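Local atomic coordinates of D-xylonate dehydratase (Caulobacter crescentus, PDB entry 5OYN), a protein that catalyses the dehydration of D-xylonate to 2-dehydro-3-deoxy-D-arabinonate, and of D-gluconate with similar efficiency, using a [2Fe-2S] cluster and a magnesium ion. Residues G160-D165 against A207-T212; A272-I277 against R350-V355. One frame throughout, in Å; residues are numbered along the deposited sequence.

Contact 1: residues G160-D165 against A207-T212; sequences GGPMLD and AGHCNT. With FES (Fe2/s2 (inorganic) cluster), chain F.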
loop_
_atom_site.group_PDB
_atom_site.type_symbol
_atom_site.label_atom_id
_atom_site.label_comp_id
_atom_site.label_asym_id
_atom_site.label_seq_id
_atom_site.Cartn_x
_atom_site.Cartn_y
_atom_site.Cartn_z
ATOM N N GLY A 160 16.210 10.558 0.304
ATOM C CA GLY A 160 16.041 9.118 0.220
ATOM C C GLY A 160 17.245 8.362 0.749
ATOM O O GLY A 160 17.106 7.417 1.535
ATOM N N GLY A 161 18.447 8.782 0.344
ATOM C CA GLY A 161 19.674 8.111 0.706
ATOM C C GLY A 161 20.209 7.267 -0.434
ATOM O O GLY A 161 19.485 6.927 -1.376
ATOM N N PRO A 162 21.482 6.895 -0.372
ATOM C CA PRO A 162 22.060 6.054 -1.424
ATOM C C PRO A 162 21.728 4.572 -1.231
ATOM O O PRO A 162 21.254 4.131 -0.181
ATOM C CB PRO A 162 23.556 6.308 -1.265
ATOM C CG PRO A 162 23.707 6.480 0.198
ATOM C CD PRO A 162 22.483 7.246 0.649
ATOM N N MET A 163 21.999 3.800 -2.282
ATOM C CA MET A 163 21.884 2.352 -2.217
ATOM C C MET A 163 22.971 1.765 -1.324
ATOM O O MET A 163 23.913 2.448 -0.907
ATOM C CB MET A 163 22.000 1.742 -3.611
ATOM C CG MET A 163 20.792 1.955 -4.473
ATOM S SD MET A 163 21.087 1.483 -6.182
ATOM C CE MET A 163 22.571 2.405 -6.581
ATOM N N LEU A 164 22.839 0.472 -1.032
ATOM C CA LEU A 164 23.868 -0.231 -0.282
ATOM C C LEU A 164 25.119 -0.402 -1.148
ATOM O O LEU A 164 25.103 -0.152 -2.356
ATOM C CB LEU A 164 23.344 -1.585 0.184
ATOM C CG LEU A 164 22.123 -1.543 1.100
ATOM C CD1 LEU A 164 21.592 -2.957 1.346
ATOM C CD2 LEU A 164 22.471 -0.845 2.404
ATOM N N ASP A 165 26.218 -0.821 -0.517
ATOM C CA ASP A 165 27.448 -1.078 -1.267
ATOM C C ASP A 165 27.211 -2.177 -2.294
ATOM O O ASP A 165 26.533 -3.166 -2.021
ATOM C CB ASP A 165 28.596 -1.522 -0.351
ATOM C CG ASP A 165 28.971 -0.502 0.710
ATOM O OD1 ASP A 165 28.644 0.709 0.567
ATOM O OD2 ASP A 165 29.622 -0.938 1.701
ATOM N N ALA A 207 17.285 -0.441 -2.977
ATOM C CA ALA A 207 16.662 0.851 -3.195
ATOM C C ALA A 207 17.601 1.994 -2.762
ATOM O O ALA A 207 18.484 1.827 -1.914
ATOM C CB ALA A 207 15.333 0.920 -2.442
ATOM N N GLY A 208 17.392 3.169 -3.348
ATOM C CA GLY A 208 18.199 4.339 -3.071
ATOM C C GLY A 208 18.801 4.915 -4.337
ATOM O O GLY A 208 18.598 4.414 -5.444
ATOM N N HIS A 209 19.573 5.988 -4.152
ATOM C CA HIS A 209 20.185 6.679 -5.281
ATOM C C HIS A 209 21.624 6.195 -5.469
ATOM O O HIS A 209 22.086 5.276 -4.781
ATOM C CB HIS A 209 20.086 8.202 -5.112
ATOM C CG HIS A 209 20.874 8.767 -3.966
ATOM N ND1 HIS A 209 22.253 8.757 -3.927
ATOM C CD2 HIS A 209 20.470 9.418 -2.847
ATOM C CE1 HIS A 209 22.660 9.335 -2.811
ATOM N NE2 HIS A 209 21.600 9.754 -2.141
ATOM N N CYS A 210 22.326 6.787 -6.440
ATOM C CA CYS A 210 23.698 6.373 -6.731
ATOM C C CYS A 210 24.534 6.391 -5.456
ATOM O O CYS A 210 24.434 7.322 -4.656
ATOM C CB CYS A 210 24.303 7.287 -7.800
ATOM S SG CYS A 210 23.526 7.050 -9.427
ATOM N N ASN A 211 25.318 5.332 -5.240
ATOM C CA ASN A 211 25.990 5.119 -3.961
ATOM C C ASN A 211 27.411 5.666 -3.928
ATOM O O ASN A 211 28.105 5.478 -2.924
ATOM C CB ASN A 211 25.998 3.622 -3.584
ATOM C CG ASN A 211 26.596 2.731 -4.669
ATOM O OD1 ASN A 211 27.277 3.208 -5.587
ATOM N ND2 ASN A 211 26.351 1.419 -4.561
ATOM N N THR A 212 27.857 6.309 -5.001
ATOM C CA THR A 212 29.089 7.084 -5.060
ATOM C C THR A 212 28.798 8.545 -4.712
ATOM O O THR A 212 27.642 8.972 -4.632
ATOM C CB THR A 212 29.685 6.984 -6.455
ATOM O OG1 THR A 212 28.614 7.033 -7.411
ATOM C CG2 THR A 212 30.429 5.669 -6.616
HETATM FE FE1 FES F . 19.023 8.663 -9.872
HETATM FE FE2 FES F . 22.018 8.508 -10.440
HETATM S S1 FES F . 20.233 7.662 -11.421
HETATM S S2 FES F . 20.826 9.007 -8.654
#
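Two backbone hydrogen bonds join Gly-161 and Met-163 to His-209, with Pro-162 between them. His-209 N donates to Gly-161 O at 2.9 Å. Met-163 N donates to His-209 O, also at 2.9 Å. Together they form a single beta bridge, Pro-162 with His-209, between two otherwise irregular loops. Gly-208 CA lies close by, 3.4 Å from Gly-161 O.

Side-chain hydrogen bonds extend the pairing. Asn-211 ND2 donates to Leu-164 O at 3.0 Å, with that oxygen close to its amide plane. Asn-211 OD1 is held by Ser-175 OG, so both ends of the amide are fixed. Within 207-212, His-209 ND1 donates to Cys-210 O at 2.7 Å, which limits rotation of the ring.

Packing involves Pro-162 and Met-163. The His-209 ring lies beside Pro-162, with Pro-162 N over one face. Met-163 CG lies against the carbonyl oxygens of Ala-207 and Gly-208. The bend at chi3 (-53°) then carries Met-163 CE to 3.4 Å from His-209 O.

The bridge leads directly into the cofactor site. Cys-210 SG binds iron FE2 of the cluster at 2.3 Å, and His-209 CB packs against cluster sulfur S2. The contact thus ties a cluster ligand to the loop after strand 155-159.

Within this chain, that strand is outermost in the four-stranded parallel sheet. The loop 207-212 follows helix 193-202 and precedes helix 215-225, whose Ala-216 and Ser-217 touch His-209.

Contact 2: residues A272-I277 against R350-V355; sequences AFENAI and RLHGDV
The His-352 ring presents an edge to Glu-274, with the carboxylate carbon CD near the ring plane. Carboxylate and ring planes are 22° apart. The second flat group is the amide of Asn-275. Leu-351 CD2 covers one face of it, and Val-355 CG2 lies near its plane, beyond ND2. These groups join helix 270-282 to a loop that makes a type I beta turn from His-352 to Val-355.

His-352 NE2 donates to Glu-274 OE1 at 2.7 Å, a His-carboxylate hydrogen bond that meets the oxygen from above the carboxylate plane. The nearby carboxylate could favour a proton on NE2.

The Asn-275 amide grips the backbone of His-352 twice. Asn-275 OD1 accepts from His-352 N at 2.9 Å, on a lone pair in the carbonyl plane. Asn-275 ND2 donates to His-352 O at 3.1 Å, which it meets from above the carbonyl plane. Each polar atom of this buried amide has a backbone partner, which holds its rotation.

Leu-351 crosses Asn-275 at about a right angle, with Leu-351 CD2 3.5 Å from Asn-275 CG. It also packs on Leu-342, Leu-345 and Leu-346 of helix 337-347. Val-355 points toward the helix, and its methyl CG2 lies 3.6 Å from Asn-275 ND2.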
loop_
_atom_site.group_PDB
_atom_site.type_symbol
_atom_site.label_atom_id
_atom_site.label_comp_id
_atom_site.label_asym_id
_atom_site.label_seq_id
_atom_site.Cartn_x
_atom_site.Cartn_y
_atom_site.Cartn_z
ATOM N N ALA A 272 24.860 30.780 3.990
ATOM C CA ALA A 272 24.475 29.378 3.905
ATOM C C ALA A 272 24.971 28.759 2.611
ATOM O O ALA A 272 25.505 27.647 2.615
ATOM C CB ALA A 272 22.961 29.234 4.019
ATOM N N PHE A 273 24.817 29.469 1.494
ATOM C CA PHE A 273 25.341 28.947 0.238
ATOM C C PHE A 273 26.857 28.804 0.276
ATOM O O PHE A 273 27.404 27.881 -0.331
ATOM C CB PHE A 273 24.906 29.837 -0.924
ATOM C CG PHE A 273 23.452 29.677 -1.310
ATOM C CD1 PHE A 273 23.048 28.648 -2.153
ATOM C CD2 PHE A 273 22.488 30.562 -0.836
ATOM C CE1 PHE A 273 21.711 28.502 -2.511
ATOM C CE2 PHE A 273 21.144 30.426 -1.192
ATOM C CZ PHE A 273 20.756 29.392 -2.022
ATOM N N GLU A 274 27.556 29.691 0.987
ATOM C CA GLU A 274 29.006 29.554 1.083
ATOM C C GLU A 274 29.392 28.319 1.892
ATOM O O GLU A 274 30.434 27.703 1.623
ATOM C CB GLU A 274 29.627 30.816 1.701
ATOM C CG GLU A 274 29.520 32.083 0.841
ATOM C CD GLU A 274 30.263 33.295 1.438
ATOM O OE1 GLU A 274 30.009 33.612 2.620
ATOM O OE2 GLU A 274 31.099 33.922 0.728
ATOM N N ASN A 275 28.572 27.944 2.880
ATOM C CA ASN A 275 28.797 26.695 3.610
ATOM C C ASN A 275 28.664 25.489 2.688
ATOM O O ASN A 275 29.497 24.570 2.712
ATOM C CB ASN A 275 27.816 26.590 4.775
ATOM C CG ASN A 275 28.216 27.469 5.934
ATOM O OD1 ASN A 275 29.300 28.050 5.926
ATOM N ND2 ASN A 275 27.352 27.574 6.936
ATOM N N ALA A 276 27.620 25.484 1.860
ATOM C CA ALA A 276 27.429 24.392 0.915
ATOM C C ALA A 276 28.620 24.280 -0.026
ATOM O O ALA A 276 29.190 23.193 -0.198
ATOM C CB ALA A 276 26.126 24.593 0.137
ATOM N N ILE A 277 29.021 25.409 -0.627
ATOM C CA ILE A 277 30.187 25.444 -1.515
ATOM C C ILE A 277 31.390 24.812 -0.834
ATOM O O ILE A 277 32.121 24.016 -1.438
ATOM C CB ILE A 277 30.494 26.894 -1.948
ATOM C CG1 ILE A 277 29.338 27.481 -2.757
ATOM C CG2 ILE A 277 31.832 26.970 -2.729
ATOM C CD1 ILE A 277 29.768 28.545 -3.739
ATOM N N ARG A 350 36.412 27.641 8.122
ATOM C CA ARG A 350 35.856 27.735 6.775
ATOM C C ARG A 350 34.323 27.657 6.734
ATOM O O ARG A 350 33.753 27.597 5.641
ATOM C CB ARG A 350 36.440 26.649 5.882
ATOM C CG ARG A 350 37.906 26.407 6.106
ATOM C CD ARG A 350 38.750 27.494 5.468
ATOM N NE ARG A 350 38.304 27.885 4.129
ATOM C CZ ARG A 350 39.034 27.710 3.025
ATOM N NH1 ARG A 350 40.231 27.126 3.102
ATOM N NH2 ARG A 350 38.565 28.108 1.841
ATOM N N LEU A 351 33.644 27.676 7.880
ATOM C CA LEU A 351 32.186 27.643 7.922
ATOM C C LEU A 351 31.652 28.843 8.690
ATOM O O LEU A 351 32.194 29.205 9.739
ATOM C CB LEU A 351 31.663 26.370 8.610
ATOM C CG LEU A 351 31.445 25.091 7.818
ATOM C CD1 LEU A 351 30.476 24.197 8.578
ATOM C CD2 LEU A 351 30.954 25.393 6.412
ATOM N N HIS A 352 30.571 29.436 8.188
ATOM C CA HIS A 352 29.780 30.364 8.992
ATOM C C HIS A 352 28.927 29.542 9.951
ATOM O O HIS A 352 27.835 29.081 9.600
ATOM C CB HIS A 352 28.918 31.256 8.111
ATOM C CG HIS A 352 29.677 31.956 7.036
ATOM N ND1 HIS A 352 30.694 32.848 7.304
ATOM C CD2 HIS A 352 29.563 31.905 5.690
ATOM C CE1 HIS A 352 31.178 33.312 6.166
ATOM N NE2 HIS A 352 30.508 32.758 5.171
ATOM N N GLY A 353 29.424 29.355 11.172
ATOM C CA GLY A 353 28.763 28.508 12.146
ATOM C C GLY A 353 27.502 29.090 12.753
ATOM O O GLY A 353 26.775 28.356 13.431
ATOM N N ASP A 354 27.208 30.369 12.517
ATOM C CA ASP A 354 26.106 31.032 13.205
ATOM C C ASP A 354 24.861 31.177 12.347
ATOM O O ASP A 354 23.974 31.960 12.698
ATOM C CB ASP A 354 26.535 32.409 13.709
ATOM C CG ASP A 354 27.000 32.376 15.148
ATOM O OD1 ASP A 354 26.778 31.341 15.822
ATOM O OD2 ASP A 354 27.588 33.386 15.601
ATOM N N VAL A 355 24.762 30.445 11.254
ATOM C CA VAL A 355 23.563 30.502 10.419
ATOM C C VAL A 355 22.440 29.698 11.068
ATOM O O VAL A 355 22.674 28.741 11.814
ATOM C CB VAL A 355 23.880 29.986 9.001
ATOM C CG1 VAL A 355 24.628 31.053 8.209
ATOM C CG2 VAL A 355 24.703 28.718 9.067
#

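In the fold
From the N terminus, the chain runs through strand 155-159 into 160-165, then through two short strands and helices 177-187 and 193-202. Contact 1 closes this loop of 41 residues when 207-212 returns to it, just before helix 215-225. After three more helices the chain enters helix 270-282. Helices 289-299, 306-312, 329-335 and 337-347 follow before 350-355 comes back to 272-277, so contact 2 closes a largely helical loop of 72 residues. The loops are in series, neither nested nor crossed. The centres of the two contacts are about 26 Å apart. Contact 1 joins the edge of the parallel sheet to the cluster site, whereas contact 2 joins parts of the helical region away from the cofactor sites.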